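Local coordinates for Old Yellow Enzyme (Pichia, PDB 6AGZ), which probably reduces the activated C=C bond of enone compounds asymmetrically, using a bound flavin mononucleotide in a TIM barrel, at residues R369-T381 against E389-P401. Residues are numbered along the deposited sequence; the frame is centred on the assembly and turned at random.
Sequences RFYKIFSNDGYLT and EQPSDSAIALKTP. With FMN (flavin mononucleotide), chain C.
With CG of N376 trans to its carbonyl carbon (chi1 -67°), the carboxamide swings across to the short helix 395-398, where ND2 donates to I396 O at 3.0 Å, the acceptor lying in the amide plane. K399 N reaches the same carbonyl from its other face, so two N-H groups grip I396 O. N376 OD1 turns to S48 OG, and a water held by N376 N bridges to A397 O and K399 O, joining backbone to backbone beside the amide. F374, its CG trans to the backbone N (chi1 -155°), lays one ring face under P401, whose CD stands 4.2 Å from the ring centroid in a CH-pi contact. At the other end R369 and D377 form a salt bridge, NH2 to OD1 at 2.7 Å. Both terminal nitrogens of R369 also meet E389 OE1 at 3.3 Å, bonds that are weak but charge-assisted, and G378 CA covers one guanidinium face. S392 OG donates to D377 OD2 at 3.1 Å on its syn side, so each carboxylate oxygen has a partner. Between these polar ends T381 CG2 packs on A397 CB (3.7 Å) and I396 CD1, while Q390 N binds T381 O at 2.9 Å. The contact thus fastens the C-terminal tail onto the loop that carries F370 and Y371 to the flavin's dimethylbenzene edge, where Y371 OH lies 3.2 Å from FMN C7M. R36 and R38 bind backbone carbonyls of this loop, helix 47-57 touches L380 and P401, and helix 344-348, following the last barrel strand 338-341, packs against F370.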
ATOM      1  N   ARG A 369      -8.584 -36.147   2.502  1.00 19.24           N
ATOM      2  CA  ARG A 369      -8.306 -36.740   1.199  1.00 18.35           C
ATOM      3  C   ARG A 369      -7.874 -35.700   0.171  1.00 16.00           C
ATOM      4  O   ARG A 369      -7.890 -35.977  -1.032  1.00 13.75           O
ATOM      5  CB  ARG A 369      -9.522 -37.523   0.696  1.00 20.19           C
ATOM      6  CG  ARG A 369      -9.606 -38.937   1.258  1.00 23.79           C
ATOM      7  CD  ARG A 369     -10.914 -39.193   1.987  1.00 26.48           C
ATOM      8  NE  ARG A 369     -11.807 -40.068   1.232  1.00 27.57           N
ATOM      9  CZ  ARG A 369     -13.059 -39.764   0.908  1.00 28.02           C
ATOM     10  NH1 ARG A 369     -13.579 -38.601   1.274  1.00 29.21           N
ATOM     11  NH2 ARG A 369     -13.794 -40.625   0.219  1.00 28.67           N
ATOM     12  N   PHE A 370      -7.486 -34.505   0.624  1.00 15.65           N
ATOM     13  CA  PHE A 370      -6.936 -33.505  -0.287  1.00 16.83           C
ATOM     14  C   PHE A 370      -5.689 -34.032  -0.987  1.00 18.34           C
ATOM     15  O   PHE A 370      -5.542 -33.897  -2.208  1.00 16.92           O
ATOM     16  CB  PHE A 370      -6.605 -32.219   0.471  1.00 16.43           C
ATOM     17  CG  PHE A 370      -7.801 -31.368   0.800  1.00 15.26           C
ATOM     18  CD1 PHE A 370      -9.051 -31.665   0.286  1.00 15.55           C
ATOM     19  CD2 PHE A 370      -7.664 -30.255   1.614  1.00 14.59           C
ATOM     20  CE1 PHE A 370     -10.147 -30.874   0.589  1.00 15.71           C
ATOM     21  CE2 PHE A 370      -8.752 -29.460   1.919  1.00 15.19           C
ATOM     22  CZ  PHE A 370      -9.995 -29.769   1.407  1.00 14.45           C
ATOM     23  N   TYR A 371      -4.779 -34.639  -0.225  1.00 20.32           N
ATOM     24  CA  TYR A 371      -3.469 -35.035  -0.724  1.00 23.25           C
ATOM     25  C   TYR A 371      -3.278 -36.549  -0.707  1.00 24.57           C
ATOM     26  O   TYR A 371      -2.152 -37.035  -0.576  1.00 24.90           O
ATOM     27  CB  TYR A 371      -2.362 -34.355   0.082  1.00 23.75           C
ATOM     28  CG  TYR A 371      -2.478 -32.849   0.150  1.00 23.42           C
ATOM     29  CD1 TYR A 371      -2.239 -32.063  -0.970  1.00 23.40           C
ATOM     30  CD2 TYR A 371      -2.816 -32.212   1.337  1.00 22.91           C
ATOM     31  CE1 TYR A 371      -2.340 -30.685  -0.911  1.00 22.35           C
ATOM     32  CE2 TYR A 371      -2.919 -30.835   1.407  1.00 22.78           C
ATOM     33  CZ  TYR A 371      -2.679 -30.077   0.280  1.00 23.01           C
ATOM     34  OH  TYR A 371      -2.781 -28.706   0.344  1.00 24.26           O
ATOM     35  N   LYS A 372      -4.363 -37.310  -0.839  1.00 24.20           N
ATOM     36  CA  LYS A 372      -4.258 -38.764  -0.897  1.00 24.40           C
ATOM     37  C   LYS A 372      -3.590 -39.151  -2.211  1.00 24.02           C
ATOM     38  O   LYS A 372      -4.214 -39.091  -3.275  1.00 24.00           O
ATOM     39  CB  LYS A 372      -5.633 -39.409  -0.759  1.00 25.22           C
ATOM     40  CG  LYS A 372      -5.600 -40.828  -0.204  1.00 27.20           C
ATOM     41  CD  LYS A 372      -7.005 -41.367   0.028  1.00 28.98           C
ATOM     42  CE  LYS A 372      -7.030 -42.397   1.151  1.00 31.06           C
ATOM     43  NZ  LYS A 372      -6.384 -43.681   0.759  1.00 31.45           N
ATOM     44  N   ILE A 373      -2.318 -39.547  -2.133  1.00 21.98           N
ATOM     45  CA  ILE A 373      -1.484 -39.663  -3.323  1.00 20.72           C
ATOM     46  C   ILE A 373      -2.009 -40.750  -4.249  1.00 20.74           C
ATOM     47  O   ILE A 373      -2.189 -41.905  -3.844  1.00 19.75           O
ATOM     48  CB  ILE A 373      -0.027 -39.932  -2.919  1.00 21.15           C
ATOM     49  CG1 ILE A 373       0.587 -38.680  -2.288  1.00 21.04           C
ATOM     50  CG2 ILE A 373       0.785 -40.394  -4.118  1.00 20.87           C
ATOM     51  CD1 ILE A 373       1.946 -38.912  -1.672  1.00 22.43           C
ATOM     52  N   PHE A 374      -2.264 -40.373  -5.506  1.00 19.98           N
ATOM     53  CA  PHE A 374      -2.510 -41.317  -6.599  1.00 20.50           C
ATOM     54  C   PHE A 374      -3.735 -42.190  -6.345  1.00 20.32           C
ATOM     55  O   PHE A 374      -3.776 -43.353  -6.755  1.00 22.23           O
ATOM     56  CB  PHE A 374      -1.272 -42.184  -6.852  1.00 21.52           C
ATOM     57  CG  PHE A 374      -1.185 -42.731  -8.249  1.00 21.56           C
ATOM     58  CD1 PHE A 374      -1.211 -41.881  -9.343  1.00 21.56           C
ATOM     59  CD2 PHE A 374      -1.053 -44.093  -8.467  1.00 22.01           C
ATOM     60  CE1 PHE A 374      -1.123 -42.380 -10.629  1.00 22.28           C
ATOM     61  CE2 PHE A 374      -0.964 -44.598  -9.751  1.00 22.10           C
ATOM     62  CZ  PHE A 374      -0.999 -43.741 -10.834  1.00 22.80           C
ATOM     63  N   SER A 375      -4.747 -41.641  -5.678  1.00 19.37           N
ATOM     64  CA  SER A 375      -5.946 -42.389  -5.327  1.00 18.99           C
ATOM     65  C   SER A 375      -7.188 -41.632  -5.769  1.00 19.13           C
ATOM     66  O   SER A 375      -7.275 -40.411  -5.604  1.00 17.79           O
ATOM     67  CB  SER A 375      -6.010 -42.653  -3.817  1.00 19.26           C
ATOM     68  OG  SER A 375      -7.240 -43.257  -3.457  1.00 18.87           O
ATOM     69  N   ASN A 376      -8.151 -42.365  -6.332  1.00 19.31           N
ATOM     70  CA  ASN A 376      -9.444 -41.788  -6.673  1.00 19.66           C
ATOM     71  C   ASN A 376     -10.334 -41.577  -5.458  1.00 17.90           C
ATOM     72  O   ASN A 376     -11.340 -40.866  -5.565  1.00 17.20           O
ATOM     73  CB  ASN A 376     -10.177 -42.676  -7.682  1.00 21.67           C
ATOM     74  CG  ASN A 376      -9.499 -42.708  -9.034  1.00 24.10           C
ATOM     75  OD1 ASN A 376      -8.712 -41.822  -9.365  1.00 23.91           O
ATOM     76  ND2 ASN A 376      -9.805 -43.728  -9.826  1.00 24.89           N
ATOM     77  N   ASP A 377      -9.999 -42.181  -4.319  1.00 17.22           N
ATOM     78  CA  ASP A 377     -10.799 -42.015  -3.113  1.00 19.63           C
ATOM     79  C   ASP A 377     -10.763 -40.564  -2.652  1.00 18.67           C
ATOM     80  O   ASP A 377      -9.690 -39.986  -2.456  1.00 18.91           O
ATOM     81  CB  ASP A 377     -10.285 -42.940  -2.011  1.00 23.23           C
ATOM     82  CG  ASP A 377     -11.170 -42.927  -0.781  1.00 25.57           C
ATOM     83  OD1 ASP A 377     -12.360 -42.571  -0.906  1.00 26.68           O
ATOM     84  OD2 ASP A 377     -10.675 -43.274   0.312  1.00 27.47           O
ATOM     85  N   GLY A 378     -11.945 -39.975  -2.479  1.00 17.90           N
ATOM     86  CA  GLY A 378     -12.036 -38.560  -2.183  1.00 15.42           C
ATOM     87  C   GLY A 378     -11.630 -37.655  -3.321  1.00 16.15           C
ATOM     88  O   GLY A 378     -11.489 -36.446  -3.115  1.00 16.43           O
ATOM     89  N   TYR A 379     -11.432 -38.208  -4.516  1.00 17.12           N
ATOM     90  CA  TYR A 379     -11.053 -37.454  -5.703  1.00 17.31           C
ATOM     91  C   TYR A 379     -12.098 -37.556  -6.802  1.00 17.36           C
ATOM     92  O   TYR A 379     -12.524 -36.531  -7.347  1.00 16.12           O
ATOM     93  CB  TYR A 379      -9.688 -37.947  -6.213  1.00 16.30           C
ATOM     94  CG  TYR A 379      -9.087 -37.112  -7.321  1.00 17.10           C
ATOM     95  CD1 TYR A 379      -8.444 -35.912  -7.041  1.00 17.16           C
ATOM     96  CD2 TYR A 379      -9.143 -37.532  -8.642  1.00 17.35           C
ATOM     97  CE1 TYR A 379      -7.888 -35.149  -8.049  1.00 17.21           C
ATOM     98  CE2 TYR A 379      -8.587 -36.776  -9.656  1.00 17.57           C
ATOM     99  CZ  TYR A 379      -7.962 -35.585  -9.354  1.00 18.44           C
ATOM    100  OH  TYR A 379      -7.409 -34.828 -10.360  1.00 18.07           O
ATOM    101  N   LEU A 380     -12.526 -38.774  -7.141  1.00 16.97           N
ATOM    102  CA  LEU A 380     -13.587 -38.998  -8.115  1.00 17.09           C
ATOM    103  C   LEU A 380     -14.821 -39.635  -7.491  1.00 17.07           C
ATOM    104  O   LEU A 380     -15.764 -39.973  -8.215  1.00 16.00           O
ATOM    105  CB  LEU A 380     -13.081 -39.871  -9.267  1.00 17.03           C
ATOM    106  CG  LEU A 380     -12.052 -39.256 -10.214  1.00 18.29           C
ATOM    107  CD1 LEU A 380     -11.622 -40.270 -11.261  1.00 18.51           C
ATOM    108  CD2 LEU A 380     -12.613 -38.006 -10.872  1.00 18.21           C
ATOM    109  N   THR A 381     -14.839 -39.810  -6.169  1.00 17.36           N
ATOM    110  CA  THR A 381     -15.953 -40.464  -5.496  1.00 18.03           C
ATOM    111  C   THR A 381     -17.131 -39.533  -5.243  1.00 18.92           C
ATOM    112  O   THR A 381     -18.189 -40.005  -4.815  1.00 19.15           O
ATOM    113  CB  THR A 381     -15.488 -41.057  -4.162  1.00 17.25           C
ATOM    114  OG1 THR A 381     -14.657 -40.109  -3.479  1.00 14.46           O
ATOM    115  CG2 THR A 381     -14.704 -42.338  -4.392  1.00 14.89           C
ATOM    116  N   GLU A 389     -22.233 -40.012  -2.061  1.00 25.22           N
ATOM    117  CA  GLU A 389     -20.786 -40.148  -2.119  1.00 24.84           C
ATOM    118  C   GLU A 389     -20.404 -41.619  -2.202  1.00 24.72           C
ATOM    119  O   GLU A 389     -20.824 -42.428  -1.367  1.00 26.48           O
ATOM    120  CB  GLU A 389     -20.139 -39.509  -0.893  1.00 26.77           C
ATOM    121  CG  GLU A 389     -18.624 -39.613  -0.877  1.00 29.70           C
ATOM    122  CD  GLU A 389     -18.032 -39.361   0.496  1.00 32.05           C
ATOM    123  OE1 GLU A 389     -16.798 -39.197   0.591  1.00 33.11           O
ATOM    124  OE2 GLU A 389     -18.799 -39.333   1.482  1.00 34.77           O
ATOM    125  N   GLN A 390     -19.616 -41.967  -3.212  1.00 23.10           N
ATOM    126  CA  GLN A 390     -19.145 -43.335  -3.340  1.00 24.70           C
ATOM    127  C   GLN A 390     -18.182 -43.660  -2.200  1.00 25.09           C
ATOM    128  O   GLN A 390     -17.368 -42.814  -1.812  1.00 23.70           O
ATOM    129  CB  GLN A 390     -18.457 -43.540  -4.688  1.00 25.95           C
ATOM    130  CG  GLN A 390     -19.375 -43.361  -5.890  1.00 27.84           C
ATOM    131  CD  GLN A 390     -19.747 -44.681  -6.542  1.00 30.14           C
ATOM    132  OE1 GLN A 390     -19.542 -44.874  -7.740  1.00 30.70           O
ATOM    133  NE2 GLN A 390     -20.297 -45.597  -5.753  1.00 31.38           N
ATOM    134  N   PRO A 391     -18.245 -44.865  -1.646  1.00 26.42           N
ATOM    135  CA  PRO A 391     -17.439 -45.204  -0.470  1.00 25.74           C
ATOM    136  C   PRO A 391     -15.988 -45.480  -0.852  1.00 24.46           C
ATOM    137  O   PRO A 391     -15.613 -45.492  -2.023  1.00 22.61           O
ATOM    138  CB  PRO A 391     -18.128 -46.458   0.069  1.00 27.56           C
ATOM    139  CG  PRO A 391     -18.700 -47.104  -1.148  1.00 28.36           C
ATOM    140  CD  PRO A 391     -19.122 -45.977  -2.056  1.00 28.30           C
ATOM    141  N   SER A 392     -15.169 -45.717   0.177  1.00 26.05           N
ATOM    142  CA  SER A 392     -13.739 -45.921  -0.025  1.00 26.94           C
ATOM    143  C   SER A 392     -13.420 -47.251  -0.693  1.00 26.62           C
ATOM    144  O   SER A 392     -12.316 -47.413  -1.223  1.00 26.01           O
ATOM    145  CB  SER A 392     -13.003 -45.828   1.314  1.00 28.58           C
ATOM    146  OG  SER A 392     -13.103 -44.527   1.866  1.00 29.68           O
ATOM    147  N   ASP A 393     -14.352 -48.204  -0.679  1.00 26.72           N
ATOM    148  CA  ASP A 393     -14.140 -49.512  -1.285  1.00 28.70           C
ATOM    149  C   ASP A 393     -14.889 -49.675  -2.602  1.00 28.47           C
ATOM    150  O   ASP A 393     -14.998 -50.797  -3.108  1.00 29.02           O
ATOM    151  CB  ASP A 393     -14.542 -50.620  -0.307  1.00 30.69           C
ATOM    152  CG  ASP A 393     -16.009 -50.560   0.083  1.00 33.09           C
ATOM    153  OD1 ASP A 393     -16.683 -49.562  -0.247  1.00 33.41           O
ATOM    154  OD2 ASP A 393     -16.488 -51.517   0.728  1.00 33.97           O
ATOM    155  N   SER A 394     -15.400 -48.585  -3.170  1.00 27.82           N
ATOM    156  CA  SER A 394     -16.149 -48.656  -4.414  1.00 26.69           C
ATOM    157  C   SER A 394     -15.212 -48.967  -5.579  1.00 26.44           C
ATOM    158  O   SER A 394     -13.992 -49.082  -5.427  1.00 24.90           O
ATOM    159  CB  SER A 394     -16.903 -47.350  -4.653  1.00 26.44           C
ATOM    160  OG  SER A 394     -16.016 -46.246  -4.675  1.00 24.30           O
ATOM    161  N   ALA A 395     -15.801 -49.100  -6.770  1.00 27.20           N
ATOM    162  CA  ALA A 395     -15.017 -49.454  -7.950  1.00 27.58           C
ATOM    163  C   ALA A 395     -14.049 -48.339  -8.326  1.00 26.27           C
ATOM    164  O   ALA A 395     -12.854 -48.586  -8.531  1.00 25.47           O
ATOM    165  CB  ALA A 395     -15.946 -49.780  -9.118  1.00 28.15           C
ATOM    166  N   ILE A 396     -14.543 -47.104  -8.424  1.00 26.24           N
ATOM    167  CA  ILE A 396     -13.676 -45.997  -8.815  1.00 25.57           C
ATOM    168  C   ILE A 396     -12.641 -45.717  -7.732  1.00 25.94           C
ATOM    169  O   ILE A 396     -11.474 -45.441  -8.033  1.00 27.24           O
ATOM    170  CB  ILE A 396     -14.507 -44.740  -9.138  1.00 25.63           C
ATOM    171  CG1 ILE A 396     -15.946 -44.900  -8.650  1.00 25.23           C
ATOM    172  CG2 ILE A 396     -14.460 -44.434 -10.628  1.00 26.40           C
ATOM    173  CD1 ILE A 396     -16.188 -44.280  -7.303  1.00 24.39           C
ATOM    174  N   ALA A 397     -13.045 -45.795  -6.459  1.00 25.81           N
ATOM    175  CA  ALA A 397     -12.130 -45.475  -5.366  1.00 26.12           C
ATOM    176  C   ALA A 397     -10.899 -46.373  -5.369  1.00 26.98           C
ATOM    177  O   ALA A 397      -9.818 -45.942  -4.952  1.00 26.26           O
ATOM    178  CB  ALA A 397     -12.856 -45.579  -4.024  1.00 24.90           C
ATOM    179  N   LEU A 398     -11.037 -47.612  -5.835  1.00 28.19           N
ATOM    180  CA  LEU A 398      -9.934 -48.562  -5.855  1.00 27.92           C
ATOM    181  C   LEU A 398      -9.321 -48.739  -7.238  1.00 27.95           C
ATOM    182  O   LEU A 398      -8.340 -49.477  -7.373  1.00 27.92           O
ATOM    183  CB  LEU A 398     -10.401 -49.917  -5.315  1.00 28.40           C
ATOM    184  CG  LEU A 398     -10.844 -49.910  -3.851  1.00 27.74           C
ATOM    185  CD1 LEU A 398     -11.447 -51.248  -3.457  1.00 29.26           C
ATOM    186  CD2 LEU A 398      -9.675 -49.556  -2.942  1.00 26.85           C
ATOM    187  N   LYS A 399      -9.868 -48.090  -8.262  1.00 27.95           N
ATOM    188  CA  LYS A 399      -9.267 -48.157  -9.586  1.00 28.54           C
ATOM    189  C   LYS A 399      -7.968 -47.361  -9.609  1.00 28.40           C
ATOM    190  O   LYS A 399      -7.891 -46.249  -9.078  1.00 29.53           O
ATOM    191  CB  LYS A 399     -10.230 -47.622 -10.645  1.00 28.92           C
ATOM    192  CG  LYS A 399      -9.999 -48.198 -12.037  1.00 30.15           C
ATOM    193  CD  LYS A 399     -10.472 -47.252 -13.131  1.00 30.74           C
ATOM    194  CE  LYS A 399     -11.927 -46.854 -12.951  1.00 31.88           C
ATOM    195  NZ  LYS A 399     -12.860 -47.900 -13.451  1.00 34.06           N
ATOM    196  N   THR A 400      -6.943 -47.936 -10.222  1.00 27.39           N
ATOM    197  CA  THR A 400      -5.634 -47.295 -10.259  1.00 27.09           C
ATOM    198  C   THR A 400      -5.586 -46.287 -11.402  1.00 25.70           C
ATOM    199  O   THR A 400      -5.867 -46.653 -12.548  1.00 26.06           O
ATOM    200  CB  THR A 400      -4.534 -48.334 -10.428  1.00 29.08           C
ATOM    201  OG1 THR A 400      -4.828 -49.476  -9.614  1.00 30.79           O
ATOM    202  CG2 THR A 400      -3.192 -47.758 -10.003  1.00 29.83           C
ATOM    203  N   PRO A 401      -5.255 -45.022 -11.137  1.00 24.60           N
ATOM    204  CA  PRO A 401      -5.153 -44.043 -12.226  1.00 22.84           C
ATOM    205  C   PRO A 401      -4.099 -44.446 -13.246  1.00 22.18           C
ATOM    206  O   PRO A 401      -3.075 -45.048 -12.913  1.00 21.52           O
ATOM    207  CB  PRO A 401      -4.768 -42.747 -11.505  1.00 22.50           C
ATOM    208  CG  PRO A 401      -5.264 -42.934 -10.107  1.00 23.42           C
ATOM    209  CD  PRO A 401      -5.086 -44.397  -9.815  1.00 24.03           C
TER
HETATM  210  N1  FMN C 501      -3.175 -22.348  -4.267  1.00 14.92           N
HETATM  211  C2  FMN C 501      -2.239 -22.178  -5.269  1.00 15.35           C
HETATM  212  O2  FMN C 501      -1.960 -21.047  -5.665  1.00 14.37           O
HETATM  213  N3  FMN C 501      -1.611 -23.273  -5.827  1.00 15.65           N
HETATM  214  C4  FMN C 501      -1.921 -24.541  -5.385  1.00 17.33           C
HETATM  215  O4  FMN C 501      -1.366 -25.522  -5.878  1.00 20.38           O
HETATM  216  C4A FMN C 501      -2.862 -24.713  -4.379  1.00 16.41           C
HETATM  217  N5  FMN C 501      -3.168 -25.981  -3.940  1.00 17.72           N
HETATM  218  C5A FMN C 501      -4.103 -26.160  -2.945  1.00 18.81           C
HETATM  219  C6  FMN C 501      -4.406 -27.443  -2.508  1.00 20.06           C
HETATM  220  C7  FMN C 501      -5.346 -27.634  -1.504  1.00 21.96           C
HETATM  221  C7M FMN C 501      -5.674 -29.019  -1.035  1.00 22.69           C
HETATM  222  C8  FMN C 501      -5.984 -26.540  -0.934  1.00 21.07           C
HETATM  223  C8M FMN C 501      -7.001 -26.744   0.150  1.00 22.50           C
HETATM  224  C9  FMN C 501      -5.679 -25.258  -1.370  1.00 19.48           C
HETATM  225  C9A FMN C 501      -4.739 -25.062  -2.378  1.00 17.80           C
HETATM  226  N10 FMN C 501      -4.431 -23.786  -2.815  1.00 16.58           N
HETATM  227  C10 FMN C 501      -3.492 -23.613  -3.816  1.00 15.61           C
HETATM  228  C1' FMN C 501      -5.123 -22.595  -2.216  1.00 16.76           C
HETATM  229  C2' FMN C 501      -6.449 -22.408  -2.958  1.00 17.21           C
HETATM  230  O2' FMN C 501      -6.185 -22.140  -4.318  1.00 17.43           O
HETATM  231  C3' FMN C 501      -7.321 -21.300  -2.370  1.00 17.00           C
HETATM  232  O3' FMN C 501      -6.673 -20.055  -2.497  1.00 16.74           O
HETATM  233  C4' FMN C 501      -7.645 -21.576  -0.905  1.00 17.18           C
HETATM  234  O4' FMN C 501      -8.066 -22.914  -0.757  1.00 15.28           O
HETATM  235  C5' FMN C 501      -8.745 -20.660  -0.385  1.00 17.70           C
HETATM  236  O5' FMN C 501      -9.883 -20.774  -1.211  1.00 19.55           O
HETATM  237  P   FMN C 501     -11.206 -21.511  -0.667  1.00 18.30           P
HETATM  238  O1P FMN C 501     -11.602 -20.899   0.656  1.00 21.30           O
HETATM  239  O2P FMN C 501     -12.333 -21.339  -1.656  1.00 19.09           O
HETATM  240  O3P FMN C 501     -10.912 -22.981  -0.489  1.00 16.81           O
HETATM  241  O   HOH W   1     -15.626 -38.794  -1.551  1.00 16.25           O
HETATM  242  O   HOH W   2      -7.662 -45.078  -6.790  1.00 25.68           O